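PKS (Streptomyces albus, PDB 4OQJ) probably catalyses decarboxylative condensation to extend acyl chains, as the ketosynthase part of an AT-less type I polyketide synthase that makes oxazolomycin. Local coordinates at residues C244-T254 with G330-V341; V76-D84 with G253-G261. All blocks are in the same frame, centred on the assembly; numbering follows the deposited sequence. Where two conformers were deposited one is given.

Contact 1 of 2, residues C244-T254 with G330-V341; sequences CRAFDAKAQGT and GTATPLGDPIEV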
# COMPACT_ATOMS: atom_id res chain seq x y z
N CYS A 244 25.21 18.53 1.30
CA CYS A 244 23.98 18.59 2.08
C CYS A 244 24.31 18.89 3.55
O CYS A 244 24.71 17.99 4.31
CB CYS A 244 23.22 17.27 1.95
SG CYS A 244 21.69 17.16 2.93
N ARG A 245 24.16 20.15 3.95
CA ARG A 245 24.70 20.60 5.23
C ARG A 245 23.61 20.66 6.29
O ARG A 245 23.27 21.73 6.79
CB ARG A 245 25.37 21.96 5.07
CG ARG A 245 26.38 22.02 3.93
CD ARG A 245 26.98 23.43 3.77
NE ARG A 245 27.82 23.53 2.58
CZ ARG A 245 29.10 23.14 2.53
NH1 ARG A 245 29.68 22.62 3.59
NH2 ARG A 245 29.78 23.27 1.40
N ALA A 246 23.10 19.48 6.65
CA ALA A 246 21.91 19.38 7.48
C ALA A 246 22.12 20.02 8.85
O ALA A 246 23.08 19.70 9.57
CB ALA A 246 21.51 17.91 7.65
N PHE A 247 21.20 20.94 9.17
CA PHE A 247 21.11 21.63 10.47
C PHE A 247 22.17 22.71 10.67
O PHE A 247 22.16 23.42 11.68
CB PHE A 247 21.15 20.60 11.60
CG PHE A 247 20.12 19.53 11.44
CD1 PHE A 247 18.77 19.86 11.44
CD2 PHE A 247 20.48 18.21 11.27
CE1 PHE A 247 17.80 18.89 11.28
CE2 PHE A 247 19.52 17.23 11.10
CZ PHE A 247 18.18 17.57 11.10
N ASP A 248 23.04 22.85 9.68
CA ASP A 248 24.11 23.84 9.72
C ASP A 248 23.61 25.22 9.32
O ASP A 248 22.60 25.35 8.63
CB ASP A 248 25.25 23.42 8.79
CG ASP A 248 26.47 24.32 8.89
OD1 ASP A 248 27.33 24.07 9.76
OD2 ASP A 248 26.58 25.28 8.10
N ALA A 249 24.33 26.26 9.74
CA ALA A 249 23.93 27.63 9.43
C ALA A 249 23.99 27.89 7.92
O ALA A 249 23.27 28.75 7.41
CB ALA A 249 24.82 28.62 10.18
N LYS A 250 24.84 27.15 7.22
CA LYS A 250 25.01 27.31 5.78
C LYS A 250 24.15 26.32 4.99
O LYS A 250 24.37 26.13 3.80
CB LYS A 250 26.49 27.17 5.40
CG LYS A 250 27.36 28.24 6.05
CD LYS A 250 28.85 28.02 5.84
CE LYS A 250 29.65 29.07 6.61
NZ LYS A 250 30.97 29.39 5.99
N ALA A 251 23.18 25.70 5.65
CA ALA A 251 22.27 24.78 4.98
C ALA A 251 21.66 25.44 3.74
O ALA A 251 21.05 26.50 3.84
CB ALA A 251 21.16 24.32 5.92
N GLN A 252 21.83 24.80 2.58
CA GLN A 252 21.26 25.31 1.34
C GLN A 252 20.68 24.20 0.46
O GLN A 252 20.63 24.34 -0.76
CB GLN A 252 22.31 26.08 0.54
CG GLN A 252 22.60 27.47 1.05
CD GLN A 252 23.56 28.21 0.13
OE1 GLN A 252 24.74 27.83 0.00
NE2 GLN A 252 23.07 29.24 -0.54
N GLY A 253 20.22 23.12 1.08
CA GLY A 253 19.59 22.05 0.34
C GLY A 253 20.44 20.80 0.19
O GLY A 253 21.46 20.63 0.86
N THR A 254 20.01 19.92 -0.71
CA THR A 254 20.53 18.56 -0.75
C THR A 254 20.89 18.22 -2.19
O THR A 254 20.87 19.08 -3.05
CB THR A 254 19.51 17.56 -0.14
OG1 THR A 254 20.10 16.27 0.04
CG2 THR A 254 18.27 17.43 -1.03
N GLY A 330 15.84 15.41 7.32
CA GLY A 330 17.15 16.04 7.26
C GLY A 330 17.67 16.47 5.90
O GLY A 330 18.77 16.09 5.51
N THR A 331 16.90 17.29 5.19
CA THR A 331 17.24 17.67 3.82
C THR A 331 18.06 18.96 3.71
O THR A 331 18.44 19.35 2.60
CB THR A 331 15.98 17.85 2.99
OG1 THR A 331 15.12 18.79 3.65
CG2 THR A 331 15.28 16.52 2.84
N ALA A 332 18.31 19.62 4.84
CA ALA A 332 19.16 20.81 4.88
C ALA A 332 18.60 22.04 4.15
O ALA A 332 19.36 22.82 3.58
CB ALA A 332 20.57 20.48 4.32
N THR A 333 17.28 22.22 4.16
CA THR A 333 16.72 23.45 3.62
C THR A 333 16.59 24.46 4.75
O THR A 333 16.31 24.07 5.88
CB THR A 333 15.33 23.23 2.96
OG1 THR A 333 14.36 22.93 3.97
CG2 THR A 333 15.38 22.09 1.97
N PRO A 334 16.82 25.76 4.46
CA PRO A 334 16.70 26.81 5.48
C PRO A 334 15.33 26.84 6.16
O PRO A 334 15.25 27.15 7.34
CB PRO A 334 16.92 28.10 4.68
CG PRO A 334 17.73 27.69 3.53
CD PRO A 334 17.29 26.30 3.17
N LEU A 335 14.27 26.54 5.42
CA LEU A 335 12.93 26.53 6.00
C LEU A 335 12.67 25.22 6.72
O LEU A 335 12.12 25.21 7.82
CB LEU A 335 11.87 26.75 4.91
N GLY A 336 13.08 24.11 6.11
CA GLY A 336 12.69 22.79 6.57
C GLY A 336 13.40 22.34 7.83
O GLY A 336 12.80 21.68 8.66
N ASP A 337 14.68 22.68 7.98
CA ASP A 337 15.44 22.22 9.15
C ASP A 337 14.85 22.74 10.49
O ASP A 337 14.62 21.95 11.40
CB ASP A 337 16.91 22.63 9.02
CG ASP A 337 17.72 21.69 8.09
OD1 ASP A 337 17.16 20.74 7.50
OD2 ASP A 337 18.95 21.92 7.95
N PRO A 338 14.60 24.06 10.61
CA PRO A 338 13.99 24.52 11.88
C PRO A 338 12.63 23.89 12.13
O PRO A 338 12.28 23.61 13.28
CB PRO A 338 13.86 26.03 11.67
CG PRO A 338 14.92 26.36 10.67
CD PRO A 338 14.96 25.19 9.74
N ILE A 339 11.87 23.67 11.07
CA ILE A 339 10.56 23.04 11.20
C ILE A 339 10.69 21.61 11.73
O ILE A 339 9.93 21.19 12.62
CB ILE A 339 9.80 23.07 9.83
CG1 ILE A 339 9.24 24.49 9.60
CG2 ILE A 339 8.69 22.03 9.78
CD1 ILE A 339 8.39 24.66 8.37
N GLU A 340 11.65 20.85 11.22
CA GLU A 340 11.76 19.46 11.64
C GLU A 340 12.08 19.38 13.14
O GLU A 340 11.52 18.56 13.86
CB GLU A 340 12.81 18.69 10.82
CG GLU A 340 12.86 17.22 11.23
CD GLU A 340 13.54 16.31 10.21
OE1 GLU A 340 14.22 16.84 9.30
OE2 GLU A 340 13.38 15.07 10.34
N VAL A 341 12.96 20.25 13.59
CA VAL A 341 13.37 20.25 15.00
C VAL A 341 12.25 20.78 15.88
O VAL A 341 12.06 20.31 17.00
CB VAL A 341 14.65 21.06 15.19
CG1 VAL A 341 15.03 21.14 16.66
CG2 VAL A 341 15.79 20.42 14.37
O HOH W 1 19.93 24.15 8.95
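F247 and G253 each give a backbone N-H to 330-341, the part of this thiolase-type fold that runs from the ketosynthase EAHGT signature into helix 336-348. G253 N reaches A332 O at 2.7 Å. F247 N meets D337 OD2, also at 2.7 Å, from above the carboxylate plane (46° out of it). A water donates to the same OD2 and to D248 O, while D337 OD1 takes a weak bond from A332 N; both oxygens are thus engaged. With its CG beside the backbone N (chi1 -80°), D337 turns this carboxylate toward the loop. Within 330-341, T333 OG1 caps G336 N, and E340 OE1 accepts from G330 N through its syn lone pair, its other oxygen taking H329 N.

Apolar contacts gather at A332, whose CB lies 3.8 Å from C244 SG and 4.2 Å from A251 CB, and at F247, whose CE1 comes 4.0 Å from V341 CG2. Other approaches are van der Waals contacts with polar groups: the F247 ring crosses the D337 side chain at about a right angle, its plane 32° from the carboxylate, and at the solvent-exposed P334, CG rests 3.5 Å from A251 O.

Contact 2 of 2, residues V76-D84 with G253-G261; sequences VKAGQVLVD and GTVIGNGVG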
# COMPACT_ATOMS: atom_id res chain seq x y z
N VAL A 76 25.93 22.53 -11.30
CA VAL A 76 26.67 21.78 -10.29
C VAL A 76 27.21 20.48 -10.88
O VAL A 76 26.45 19.58 -11.24
CB VAL A 76 25.76 21.47 -9.08
CG1 VAL A 76 26.53 20.71 -7.99
CG2 VAL A 76 25.17 22.77 -8.52
N LYS A 77 28.53 20.37 -10.98
CA LYS A 77 29.16 19.24 -11.65
C LYS A 77 29.45 18.10 -10.67
O LYS A 77 30.60 17.69 -10.49
CB LYS A 77 30.44 19.68 -12.34
CG LYS A 77 30.21 20.78 -13.38
CD LYS A 77 31.50 21.24 -14.02
CE LYS A 77 31.26 22.36 -15.01
NZ LYS A 77 32.54 22.88 -15.56
N ALA A 78 28.40 17.59 -10.04
CA ALA A 78 28.54 16.54 -9.05
C ALA A 78 27.23 15.80 -8.89
O ALA A 78 26.18 16.30 -9.28
CB ALA A 78 28.99 17.13 -7.71
N GLY A 79 27.30 14.60 -8.33
CA GLY A 79 26.12 13.79 -8.15
C GLY A 79 26.40 12.65 -7.19
O GLY A 79 27.55 12.37 -6.86
N GLN A 80 25.32 12.01 -6.74
CA GLN A 80 25.39 10.87 -5.85
C GLN A 80 24.95 9.67 -6.64
O GLN A 80 23.75 9.40 -6.72
CB GLN A 80 24.49 11.07 -4.63
CG GLN A 80 25.01 12.11 -3.65
CD GLN A 80 26.07 11.54 -2.72
OE1 GLN A 80 26.62 10.47 -2.97
NE2 GLN A 80 26.35 12.26 -1.63
N VAL A 81 25.91 8.98 -7.25
CA VAL A 81 25.59 7.94 -8.22
C VAL A 81 25.66 6.53 -7.65
O VAL A 81 26.45 6.22 -6.76
CB VAL A 81 26.52 8.01 -9.46
CG1 VAL A 81 26.60 9.44 -9.98
CG2 VAL A 81 27.89 7.47 -9.15
N LEU A 82 24.79 5.67 -8.19
CA LEU A 82 24.84 4.25 -7.90
C LEU A 82 25.62 3.53 -9.00
O LEU A 82 25.16 3.43 -10.13
CB LEU A 82 23.43 3.68 -7.79
CG LEU A 82 23.38 2.17 -7.52
CD1 LEU A 82 24.03 1.85 -6.18
CD2 LEU A 82 21.93 1.69 -7.56
N VAL A 83 26.80 3.03 -8.66
CA VAL A 83 27.65 2.33 -9.62
C VAL A 83 26.98 1.03 -10.07
O VAL A 83 26.36 0.33 -9.26
CB VAL A 83 29.04 2.00 -9.03
CG1 VAL A 83 29.92 1.26 -10.06
CG2 VAL A 83 29.74 3.27 -8.56
N ASP A 84 27.10 0.74 -11.36
CA ASP A 84 26.58 -0.50 -11.96
C ASP A 84 25.07 -0.63 -11.85
O ASP A 84 24.54 -1.74 -11.82
CB ASP A 84 27.25 -1.72 -11.32
CG ASP A 84 28.65 -1.98 -11.88
OD1 ASP A 84 28.96 -1.53 -13.01
OD2 ASP A 84 29.43 -2.64 -11.18
N GLY A 253 20.22 23.12 1.08
CA GLY A 253 19.59 22.05 0.34
C GLY A 253 20.44 20.80 0.19
O GLY A 253 21.46 20.63 0.86
N THR A 254 20.01 19.92 -0.71
CA THR A 254 20.53 18.56 -0.75
C THR A 254 20.89 18.22 -2.19
O THR A 254 20.87 19.08 -3.05
CB THR A 254 19.51 17.56 -0.14
OG1 THR A 254 20.10 16.27 0.04
CG2 THR A 254 18.27 17.43 -1.03
N VAL A 255 21.25 16.97 -2.42
CA VAL A 255 21.54 16.45 -3.76
C VAL A 255 20.72 15.20 -3.93
O VAL A 255 20.69 14.35 -3.05
CB VAL A 255 23.03 16.09 -3.95
CG1 VAL A 255 23.31 15.74 -5.41
CG2 VAL A 255 23.88 17.21 -3.54
N ILE A 256 20.07 15.05 -5.05
CA ILE A 256 19.33 13.86 -5.33
C ILE A 256 20.29 12.71 -5.47
O ILE A 256 21.31 12.86 -6.04
CB ILE A 256 18.43 14.02 -6.54
CG1 ILE A 256 17.19 13.19 -6.33
CG2 ILE A 256 19.15 13.77 -7.84
CD1 ILE A 256 16.43 13.74 -5.17
N GLY A 257 19.97 11.59 -4.90
CA GLY A 257 20.83 10.43 -5.02
C GLY A 257 20.14 9.23 -5.61
O GLY A 257 18.92 9.21 -5.84
N ASN A 258 20.94 8.19 -5.83
CA ASN A 258 20.45 6.97 -6.46
C ASN A 258 20.76 5.79 -5.58
O ASN A 258 21.87 5.68 -5.07
CB ASN A 258 21.07 6.83 -7.84
CG ASN A 258 20.74 8.00 -8.74
OD1 ASN A 258 19.79 7.96 -9.51
ND2 ASN A 258 21.51 9.05 -8.63
N GLY A 259 19.79 4.91 -5.39
CA GLY A 259 20.04 3.74 -4.57
C GLY A 259 18.83 2.88 -4.32
O GLY A 259 17.72 3.18 -4.77
N VAL A 260 19.06 1.80 -3.59
CA VAL A 260 18.03 0.78 -3.38
C VAL A 260 18.32 0.11 -2.07
O VAL A 260 19.49 -0.09 -1.71
CB VAL A 260 18.00 -0.26 -4.53
CG1 VAL A 260 19.37 -0.92 -4.71
CG2 VAL A 260 16.96 -1.33 -4.28
N GLY A 261 17.27 -0.25 -1.34
CA GLY A 261 17.42 -0.92 -0.07
C GLY A 261 16.21 -1.76 0.25
O GLY A 261 15.12 -1.52 -0.26
O HOH W 2 22.96 12.84 -8.04
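V255 makes the first touch, its CG1 lying 4.4 Å from G79 CA and equally near Q80 CG; beyond the contact, V255 also packs on Y230. At I256 the side chain turns away, and the carbonyl does the work: a water donates to I256 O and accepts from Q80 N at 2.8 Å, spanning two backbones too far apart here to bond directly. G257 then brings the chains together, its CA only 3.7 Å from Q80 CB. The same G257 CA makes a CH...O contact with Q80 O, and G257 O is hydrogen-bonded to H221 ND1 at the end of strand 214-221.

Here the chain is about to enter strand 259-267 of the central sheet of the thiolase fold, while 76-84 is leaving strand 75-79 of a small antiparallel sheet; residues 79-82 and 255-259 run side by side in the same direction, only 5° apart.

N258 supplies the main polar link. Its ND2 donates to Q80 O at 3.0 Å along a nearly straight line (169°), with the acceptor almost in the plane of its amide. N258 N adds a weak bond to the same oxygen, so one carbonyl is held by two donors from one residue. The torsion that sets N258 CG beside the backbone N (chi1 -59°) directs the amide across the gap, and OD1, by accepting from Q223 N, fixes which way round the amide lies. Q80's own amide is tied off to T51 and N368 O. N258 O, buried without a hydrogen-bonding partner, faces L82 CB at 3.7 Å. G259 follows, with L82 CD2 lying 4.1 Å from its CA, and V260 carries the strand onto F110 and C113 of helix 105-121.

Overall arrangement
From the N terminus the chain first passes 76-84, at the end of the small sheet's strand 75-79, and after 168 intervening residues 253-261 closes contact 2. Just before, the chain has entered 244-254, which overlaps that segment and which contact 1 joins, after a further 75 residues, to 330-341. The segments therefore alternate, so the two loops cross instead of nesting, and both lie within the ketosynthase. G253 and T254 lie in a segment of each contact, though they touch the partner segment only in contact 1. One continuous run, 244-261, is thus anchored at its start to the head of helix 336-348 and at its end beside the strand-75-79 region, just where it enters central-sheet strand 259-267.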